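PDB 3KHY: propionate kinase from Francisella tularensis subsp. tularensis, which probably catalyses the reversible, magnesium-dependent transfer of phosphate from ATP to acetate or propionate, making the acyl phosphate and ADP. Local coordinates for residues V198-N203 / T370-M375; K179-Q184 / V318-I323. All blocks are in the same frame, centred on the assembly; numbering follows the deposited sequence.

Contact 1. Residues V198-N203 / T370-M375; sequences VAHLGN and TNEELM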
ATOM      1  N   VAL A 198      -8.983 -11.456   9.928  1.00 13.21           N
ATOM      2  CA  VAL A 198      -8.805 -11.029  11.309  1.00 13.51           C
ATOM      3  C   VAL A 198      -8.238  -9.611  11.337  1.00 17.09           C
ATOM      4  O   VAL A 198      -7.167  -9.343  10.784  1.00 13.93           O
ATOM      5  CB  VAL A 198      -7.866 -11.981  12.091  1.00 17.42           C
ATOM      6  CG1 VAL A 198      -7.661 -11.486  13.538  1.00 14.28           C
ATOM      7  CG2 VAL A 198      -8.421 -13.425  12.089  1.00 18.65           C
ATOM      8  N   ALA A 199      -8.987  -8.704  11.955  1.00 11.80           N
ATOM      9  CA  ALA A 199      -8.540  -7.332  12.139  1.00 13.88           C
ATOM     10  C   ALA A 199      -8.110  -7.150  13.590  1.00 11.57           C
ATOM     11  O   ALA A 199      -8.935  -7.080  14.483  1.00 11.72           O
ATOM     12  CB  ALA A 199      -9.646  -6.356  11.789  1.00 10.85           C
ATOM     13  N   HIS A 200      -6.805  -7.123  13.814  1.00  9.66           N
ATOM     14  CA  HIS A 200      -6.247  -6.879  15.135  1.00 11.05           C
ATOM     15  C   HIS A 200      -6.044  -5.378  15.257  1.00 15.84           C
ATOM     16  O   HIS A 200      -5.116  -4.832  14.660  1.00 14.18           O
ATOM     17  CB  HIS A 200      -4.895  -7.590  15.270  1.00 13.08           C
ATOM     18  CG  HIS A 200      -4.225  -7.364  16.590  1.00 18.25           C
ATOM     19  ND1 HIS A 200      -4.038  -8.371  17.511  1.00 17.90           N
ATOM     20  CD2 HIS A 200      -3.721  -6.240  17.155  1.00 19.63           C
ATOM     21  CE1 HIS A 200      -3.432  -7.884  18.579  1.00 21.20           C
ATOM     22  NE2 HIS A 200      -3.230  -6.591  18.390  1.00 23.49           N
ATOM     23  N   LEU A 201      -6.922  -4.709  16.002  1.00 12.47           N
ATOM     24  CA  LEU A 201      -6.859  -3.255  16.149  1.00 12.77           C
ATOM     25  C   LEU A 201      -6.520  -2.938  17.599  1.00 12.71           C
ATOM     26  O   LEU A 201      -7.298  -3.241  18.495  1.00 13.46           O
ATOM     27  CB  LEU A 201      -8.203  -2.613  15.744  1.00 12.66           C
ATOM     28  CG  LEU A 201      -8.783  -3.097  14.407  1.00 13.17           C
ATOM     29  CD1 LEU A 201     -10.182  -2.509  14.138  1.00 11.73           C
ATOM     30  CD2 LEU A 201      -7.846  -2.766  13.245  1.00 10.48           C
ATOM     31  N   GLY A 202      -5.323  -2.403  17.826  1.00 19.47           N
ATOM     32  CA  GLY A 202      -4.903  -1.954  19.149  1.00 17.61           C
ATOM     33  C   GLY A 202      -3.973  -0.766  18.962  1.00 22.42           C
ATOM     34  O   GLY A 202      -4.191   0.054  18.070  1.00 22.82           O
ATOM     35  N   ASN A 203      -2.926  -0.663  19.773  1.00 24.72           N
ATOM     36  CA  ASN A 203      -1.953   0.413  19.557  1.00 32.91           C
ATOM     37  C   ASN A 203      -1.270   0.277  18.198  1.00 31.87           C
ATOM     38  O   ASN A 203      -1.119   1.270  17.473  1.00 26.43           O
ATOM     39  CB  ASN A 203      -0.931   0.496  20.689  1.00 38.77           C
ATOM     40  CG  ASN A 203      -1.534   1.041  21.965  1.00 54.19           C
ATOM     41  OD1 ASN A 203      -2.009   2.183  22.006  1.00 57.98           O
ATOM     42  ND2 ASN A 203      -1.532   0.225  23.014  1.00 62.48           N
ATOM     43  N   THR A 370      -8.049 -11.506  22.006  1.00 13.92           N
ATOM     44  CA  THR A 370      -6.763 -12.137  21.739  1.00 18.87           C
ATOM     45  C   THR A 370      -6.040 -12.399  23.065  1.00 23.92           C
ATOM     46  O   THR A 370      -6.357 -11.795  24.089  1.00 18.03           O
ATOM     47  CB  THR A 370      -5.894 -11.323  20.756  1.00 15.86           C
ATOM     48  OG1 THR A 370      -4.760 -12.104  20.361  1.00 17.34           O
ATOM     49  CG2 THR A 370      -5.403 -10.030  21.377  1.00 16.27           C
ATOM     50  N   ASN A 371      -5.086 -13.323  23.056  1.00 18.69           N
ATOM     51  CA  ASN A 371      -4.343 -13.641  24.272  1.00 19.93           C
ATOM     52  C   ASN A 371      -2.978 -14.155  23.842  1.00 16.91           C
ATOM     53  O   ASN A 371      -2.734 -15.358  23.798  1.00 17.67           O
ATOM     54  CB  ASN A 371      -5.084 -14.688  25.120  1.00 18.00           C
ATOM     55  CG  ASN A 371      -4.495 -14.836  26.527  1.00 25.66           C
ATOM     56  OD1 ASN A 371      -3.344 -14.463  26.779  1.00 21.73           O
ATOM     57  ND2 ASN A 371      -5.284 -15.375  27.443  1.00 26.17           N
ATOM     58  N   GLU A 372      -2.107 -13.229  23.469  1.00 13.09           N
ATOM     59  CA  GLU A 372      -0.825 -13.599  22.886  1.00 17.43           C
ATOM     60  C   GLU A 372       0.055 -14.299  23.917  1.00 17.66           C
ATOM     61  O   GLU A 372       0.845 -15.158  23.571  1.00 18.10           O
ATOM     62  CB  GLU A 372      -0.119 -12.354  22.345  1.00 19.77           C
ATOM     63  CG  GLU A 372      -0.834 -11.714  21.157  1.00 26.06           C
ATOM     64  CD  GLU A 372      -0.786 -10.196  21.190  1.00 41.72           C
ATOM     65  OE1 GLU A 372      -1.620  -9.580  21.899  1.00 42.93           O
ATOM     66  OE2 GLU A 372       0.085  -9.620  20.504  1.00 44.64           O
ATOM     67  N   GLU A 373      -0.080 -13.921  25.185  1.00 16.21           N
ATOM     68  CA  GLU A 373       0.741 -14.529  26.230  1.00 19.95           C
ATOM     69  C   GLU A 373       0.363 -15.998  26.391  1.00 17.13           C
ATOM     70  O   GLU A 373       1.229 -16.852  26.527  1.00 19.23           O
ATOM     71  CB  GLU A 373       0.590 -13.779  27.567  1.00 22.90           C
ATOM     72  CG  GLU A 373       0.897 -12.283  27.503  1.00 36.89           C
ATOM     73  CD  GLU A 373      -0.222 -11.468  26.827  1.00 46.86           C
ATOM     74  OE1 GLU A 373      -1.355 -11.979  26.671  1.00 38.23           O
ATOM     75  OE2 GLU A 373       0.037 -10.306  26.448  1.00 55.62           O
ATOM     76  N   LEU A 374      -0.933 -16.291  26.362  1.00 22.26           N
ATOM     77  CA  LEU A 374      -1.389 -17.684  26.389  1.00 20.91           C
ATOM     78  C   LEU A 374      -0.887 -18.462  25.175  1.00 18.05           C
ATOM     79  O   LEU A 374      -0.488 -19.619  25.287  1.00 23.24           O
ATOM     80  CB  LEU A 374      -2.920 -17.758  26.475  1.00 22.39           C
ATOM     81  CG  LEU A 374      -3.560 -19.151  26.462  1.00 26.50           C
ATOM     82  CD1 LEU A 374      -3.000 -20.023  27.579  1.00 25.84           C
ATOM     83  CD2 LEU A 374      -5.083 -19.044  26.588  1.00 25.58           C
HETATM   84  N   MSE A 375      -0.910 -17.824  24.006  1.00 16.14           N
HETATM   85  CA  MSE A 375      -0.459 -18.482  22.793  1.00 20.60           C
HETATM   86  C   MSE A 375       1.023 -18.835  22.905  1.00 19.77           C
HETATM   87  O   MSE A 375       1.445 -19.911  22.502  1.00 24.86           O
HETATM   88  CB  MSE A 375      -0.687 -17.578  21.581  1.00 19.43           C
HETATM   89  CG  MSE A 375      -0.345 -18.234  20.255  1.00 24.66           C
HETATM   90 SE   MSE A 375      -1.553 -19.724  19.810  1.00 41.42          SE
HETATM   91  CE  MSE A 375      -0.584 -20.436  18.299  1.00 90.27           C
TER

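Contact 2. Residues K179-Q184 / V318-I323; sequences KYVSEQ and VFTGGI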
ATOM      1  N   LYS A 179      -2.651 -15.881  14.776  1.00 10.39           N
ATOM      2  CA  LYS A 179      -2.713 -17.331  14.937  1.00 14.11           C
ATOM      3  C   LYS A 179      -3.670 -17.761  16.052  1.00 17.16           C
ATOM      4  O   LYS A 179      -4.544 -18.602  15.852  1.00 19.00           O
ATOM      5  CB  LYS A 179      -1.314 -17.884  15.213  1.00 16.14           C
ATOM      6  CG  LYS A 179      -1.238 -19.412  15.197  1.00 20.57           C
ATOM      7  CD  LYS A 179       0.207 -19.886  15.223  1.00 24.35           C
ATOM      8  CE  LYS A 179       0.309 -21.385  14.952  1.00 32.65           C
ATOM      9  NZ  LYS A 179       0.345 -22.120  16.234  1.00 44.69           N
ATOM     10  N   TYR A 180      -3.491 -17.189  17.236  1.00 16.27           N
ATOM     11  CA  TYR A 180      -4.361 -17.498  18.359  1.00 18.21           C
ATOM     12  C   TYR A 180      -5.825 -17.215  18.009  1.00 17.86           C
ATOM     13  O   TYR A 180      -6.693 -18.044  18.242  1.00 15.49           O
ATOM     14  CB  TYR A 180      -3.948 -16.717  19.612  1.00 18.19           C
ATOM     15  CG  TYR A 180      -4.919 -16.908  20.750  1.00 18.88           C
ATOM     16  CD1 TYR A 180      -4.816 -18.012  21.591  1.00 22.69           C
ATOM     17  CD2 TYR A 180      -5.963 -16.018  20.955  1.00 21.39           C
ATOM     18  CE1 TYR A 180      -5.709 -18.212  22.617  1.00 23.87           C
ATOM     19  CE2 TYR A 180      -6.873 -16.207  21.989  1.00 17.75           C
ATOM     20  CZ  TYR A 180      -6.737 -17.309  22.811  1.00 19.35           C
ATOM     21  OH  TYR A 180      -7.633 -17.515  23.826  1.00 24.95           O
ATOM     22  N   VAL A 181      -6.106 -16.047  17.444  1.00 13.04           N
ATOM     23  CA  VAL A 181      -7.505 -15.671  17.184  1.00 15.29           C
ATOM     24  C   VAL A 181      -8.146 -16.538  16.085  1.00 17.87           C
ATOM     25  O   VAL A 181      -9.310 -16.935  16.186  1.00 17.08           O
ATOM     26  CB  VAL A 181      -7.636 -14.155  16.876  1.00 17.16           C
ATOM     27  CG1 VAL A 181      -9.006 -13.828  16.298  1.00 15.35           C
ATOM     28  CG2 VAL A 181      -7.411 -13.350  18.157  1.00 14.91           C
ATOM     29  N   SER A 182      -7.392 -16.842  15.034  1.00 17.45           N
ATOM     30  CA  SER A 182      -7.940 -17.680  13.989  1.00 16.95           C
ATOM     31  C   SER A 182      -8.140 -19.092  14.536  1.00 20.60           C
ATOM     32  O   SER A 182      -9.094 -19.760  14.166  1.00 20.73           O
ATOM     33  CB  SER A 182      -7.080 -17.665  12.715  1.00 17.26           C
ATOM     34  OG  SER A 182      -5.762 -18.112  12.970  1.00 16.67           O
ATOM     35  N   GLU A 183      -7.266 -19.537  15.435  1.00 14.85           N
ATOM     36  CA  GLU A 183      -7.502 -20.820  16.108  1.00 24.10           C
ATOM     37  C   GLU A 183      -8.788 -20.822  16.925  1.00 21.89           C
ATOM     38  O   GLU A 183      -9.516 -21.808  16.917  1.00 20.21           O
ATOM     39  CB  GLU A 183      -6.321 -21.245  16.984  1.00 21.48           C
ATOM     40  CG  GLU A 183      -5.139 -21.716  16.164  1.00 26.07           C
ATOM     41  CD  GLU A 183      -4.011 -22.262  17.008  1.00 30.30           C
ATOM     42  OE1 GLU A 183      -4.137 -22.287  18.257  1.00 34.38           O
ATOM     43  OE2 GLU A 183      -2.994 -22.661  16.414  1.00 30.38           O
ATOM     44  N   GLN A 184      -9.065 -19.722  17.628  1.00 18.15           N
ATOM     45  CA  GLN A 184     -10.284 -19.622  18.433  1.00 19.68           C
ATOM     46  C   GLN A 184     -11.512 -19.576  17.530  1.00 20.41           C
ATOM     47  O   GLN A 184     -12.535 -20.189  17.831  1.00 21.23           O
ATOM     48  CB  GLN A 184     -10.251 -18.400  19.352  1.00 20.31           C
ATOM     49  CG  GLN A 184      -9.184 -18.466  20.424  1.00 22.50           C
ATOM     50  CD  GLN A 184      -9.349 -19.690  21.323  1.00 30.25           C
ATOM     51  OE1 GLN A 184      -8.411 -20.454  21.529  1.00 38.77           O
ATOM     52  NE2 GLN A 184     -10.552 -19.887  21.835  1.00 27.00           N
ATOM     53  N   VAL A 318     -13.279 -11.015  11.737  1.00 11.88           N
ATOM     54  CA  VAL A 318     -13.076 -11.057  13.200  1.00 13.53           C
ATOM     55  C   VAL A 318     -12.319  -9.830  13.706  1.00 12.96           C
ATOM     56  O   VAL A 318     -11.228  -9.541  13.210  1.00 13.31           O
ATOM     57  CB  VAL A 318     -12.286 -12.310  13.621  1.00 16.04           C
ATOM     58  CG1 VAL A 318     -12.188 -12.385  15.144  1.00 14.25           C
ATOM     59  CG2 VAL A 318     -12.941 -13.576  13.052  1.00 18.65           C
ATOM     60  N   PHE A 319     -12.904  -9.104  14.672  1.00  9.97           N
ATOM     61  CA  PHE A 319     -12.233  -7.979  15.318  1.00 14.07           C
ATOM     62  C   PHE A 319     -11.555  -8.465  16.592  1.00 14.22           C
ATOM     63  O   PHE A 319     -12.128  -9.253  17.349  1.00 14.11           O
ATOM     64  CB  PHE A 319     -13.240  -6.883  15.724  1.00 10.50           C
ATOM     65  CG  PHE A 319     -13.848  -6.137  14.566  1.00 12.94           C
ATOM     66  CD1 PHE A 319     -13.130  -5.138  13.919  1.00 10.34           C
ATOM     67  CD2 PHE A 319     -15.155  -6.402  14.155  1.00 10.95           C
ATOM     68  CE1 PHE A 319     -13.685  -4.429  12.867  1.00 13.31           C
ATOM     69  CE2 PHE A 319     -15.722  -5.692  13.094  1.00 14.88           C
ATOM     70  CZ  PHE A 319     -14.984  -4.699  12.451  1.00 13.19           C
ATOM     71  N   THR A 320     -10.349  -7.981  16.845  1.00 14.38           N
ATOM     72  CA  THR A 320      -9.641  -8.332  18.062  1.00 10.79           C
ATOM     73  C   THR A 320      -8.677  -7.193  18.409  1.00 13.52           C
ATOM     74  O   THR A 320      -8.618  -6.195  17.692  1.00 13.71           O
ATOM     75  CB  THR A 320      -8.900  -9.682  17.917  1.00 16.07           C
ATOM     76  OG1 THR A 320      -8.470 -10.133  19.209  1.00 15.37           O
ATOM     77  CG2 THR A 320      -7.684  -9.548  16.975  1.00 15.77           C
ATOM     78  N   GLY A 321      -7.955  -7.329  19.516  1.00 15.14           N
ATOM     79  CA  GLY A 321      -7.061  -6.278  19.978  1.00 13.62           C
ATOM     80  C   GLY A 321      -7.776  -5.302  20.903  1.00 17.26           C
ATOM     81  O   GLY A 321      -8.996  -5.357  21.044  1.00 16.13           O
ATOM     82  N   GLY A 322      -7.020  -4.402  21.528  1.00 13.95           N
ATOM     83  CA  GLY A 322      -7.587  -3.453  22.479  1.00 15.38           C
ATOM     84  C   GLY A 322      -8.758  -2.653  21.924  1.00 22.19           C
ATOM     85  O   GLY A 322      -9.763  -2.428  22.607  1.00 20.09           O
ATOM     86  N   ILE A 323      -8.627  -2.209  20.680  1.00 14.72           N
ATOM     87  CA  ILE A 323      -9.697  -1.456  20.031  1.00 10.28           C
ATOM     88  C   ILE A 323     -10.761  -2.394  19.486  1.00 11.26           C
ATOM     89  O   ILE A 323     -11.958  -2.174  19.682  1.00 14.31           O
ATOM     90  CB  ILE A 323      -9.143  -0.617  18.856  1.00 15.18           C
ATOM     91  CG1 ILE A 323      -8.125   0.414  19.362  1.00 15.37           C
ATOM     92  CG2 ILE A 323     -10.274   0.050  18.095  1.00 18.57           C
ATOM     93  CD1 ILE A 323      -7.360   1.111  18.248  1.00 15.05           C
TER

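Contact 1. Residues V198-N203 / T370-M375
H200 swings its ring away from its own backbone N (chi1 178°) and carries it off strand 196-201 toward the chain around T370, whose first torsion leaves CG2 between N and the carbonyl carbon, directed at the ring's CE1 corner, obliquely to its plane. The setting is an actin-like ATPase fold of the acetokinase family: H200 belongs to the predicted ATP site, and E372, in the first turn of helix 372-382, is a predicted magnesium ligand. One ring carbon makes the closest approaches on the histidine side. H200 CE1 lies 4.0 Å from T370 CG2, the two side chains crossing at about a right angle, while E372 comes from the opposite direction and sets OE1 at the ring edge, near its plane, 4.1 Å from H200 CE1. The carboxylate is turned 75° against the ring. No hydrogen bond spans the segments, and H200 NE2 stays 4.9 Å from E372 OE1. Instead the polar ends are held from outside: S177 OG bonds both H200 ND1 and T370 OG1, which helps to fix the ring's rotation from the side of helix 175-188, and R85, a predicted substrate-binding residue, forms a salt bridge with E372 OE2. H174, predicted to stabilise the transition state, stacks on the H200 ring. Just before E372 the helix start is secured by N371 as N-cap. N371 OD1 accepts from L374 N at 3.1 Å, the N-H...O angle 158°, with the donor standing well above the plane of the amide carbonyl.

Contact 2. Residues K179-Q184 / V318-I323
V181 pushes both of its methyl groups from helix 175-188 against strand 316-320, one onto each of two residues on the same face of that strand. V181 CG1 meets V318 CG1 at 3.7 Å, methyl against methyl, the side chains sliding past each other in opposite directions. The other branch, V181 CG2, which chi1 of 167° sets beside the backbone N, settles over T320: it comes to 3.5 Å from T320 OG1 and 4.0 Å from both CB and CG2 of that threonine. T320 OG1 thus has a methyl close by, but its strongest polar partner lies elsewhere, the carbonyl O of I368. This is helix-on-sheet packing in the nucleotide-binding fold of the actin-like ATPases, with strand 316-320 inside a mixed sheet; V198 of the neighbouring strand 196-201 touches both V181 and T320. F319 points away, to the other side of the sheet, where helix 328-337 receives its ring. Beyond T320 the chain turns at G321, whose positive phi of 89° suits a residue without CB, and reaches G322 and I323 of the predicted ATP site; G322 is exposed, and neither residue approaches the helix. On helix 175-188 the more open positions are K179 and E183, both partly exposed and turned from the strand, whereas the buried Y180 packs on L374 and M375 of helix 372-382.

How the contacts relate
Contact 2 is a wholly buried, mainly apolar junction of helix and sheet, whereas contact 1 is partly buried and its polar groups are bonded to residues outside it, among those predicted to bind ATP, magnesium and substrate. Their centres are only 5 Å apart, and they share one sheet: strands 196-201 and 316-320 run side by side in it, with A199 N 2.7 Å from V318 O, a probable hydrogen bond. Further along, L201 O and I323 N, 2.8 Å apart, probably join the end of strand 196-201 to the start of helix 321-326. T370 touches both V181 and T320, so the chain entering helix 372-382 sits between the apolar packing of 179-184 / 318-323 and the acidic side chains of 370-375 and the H200 ring.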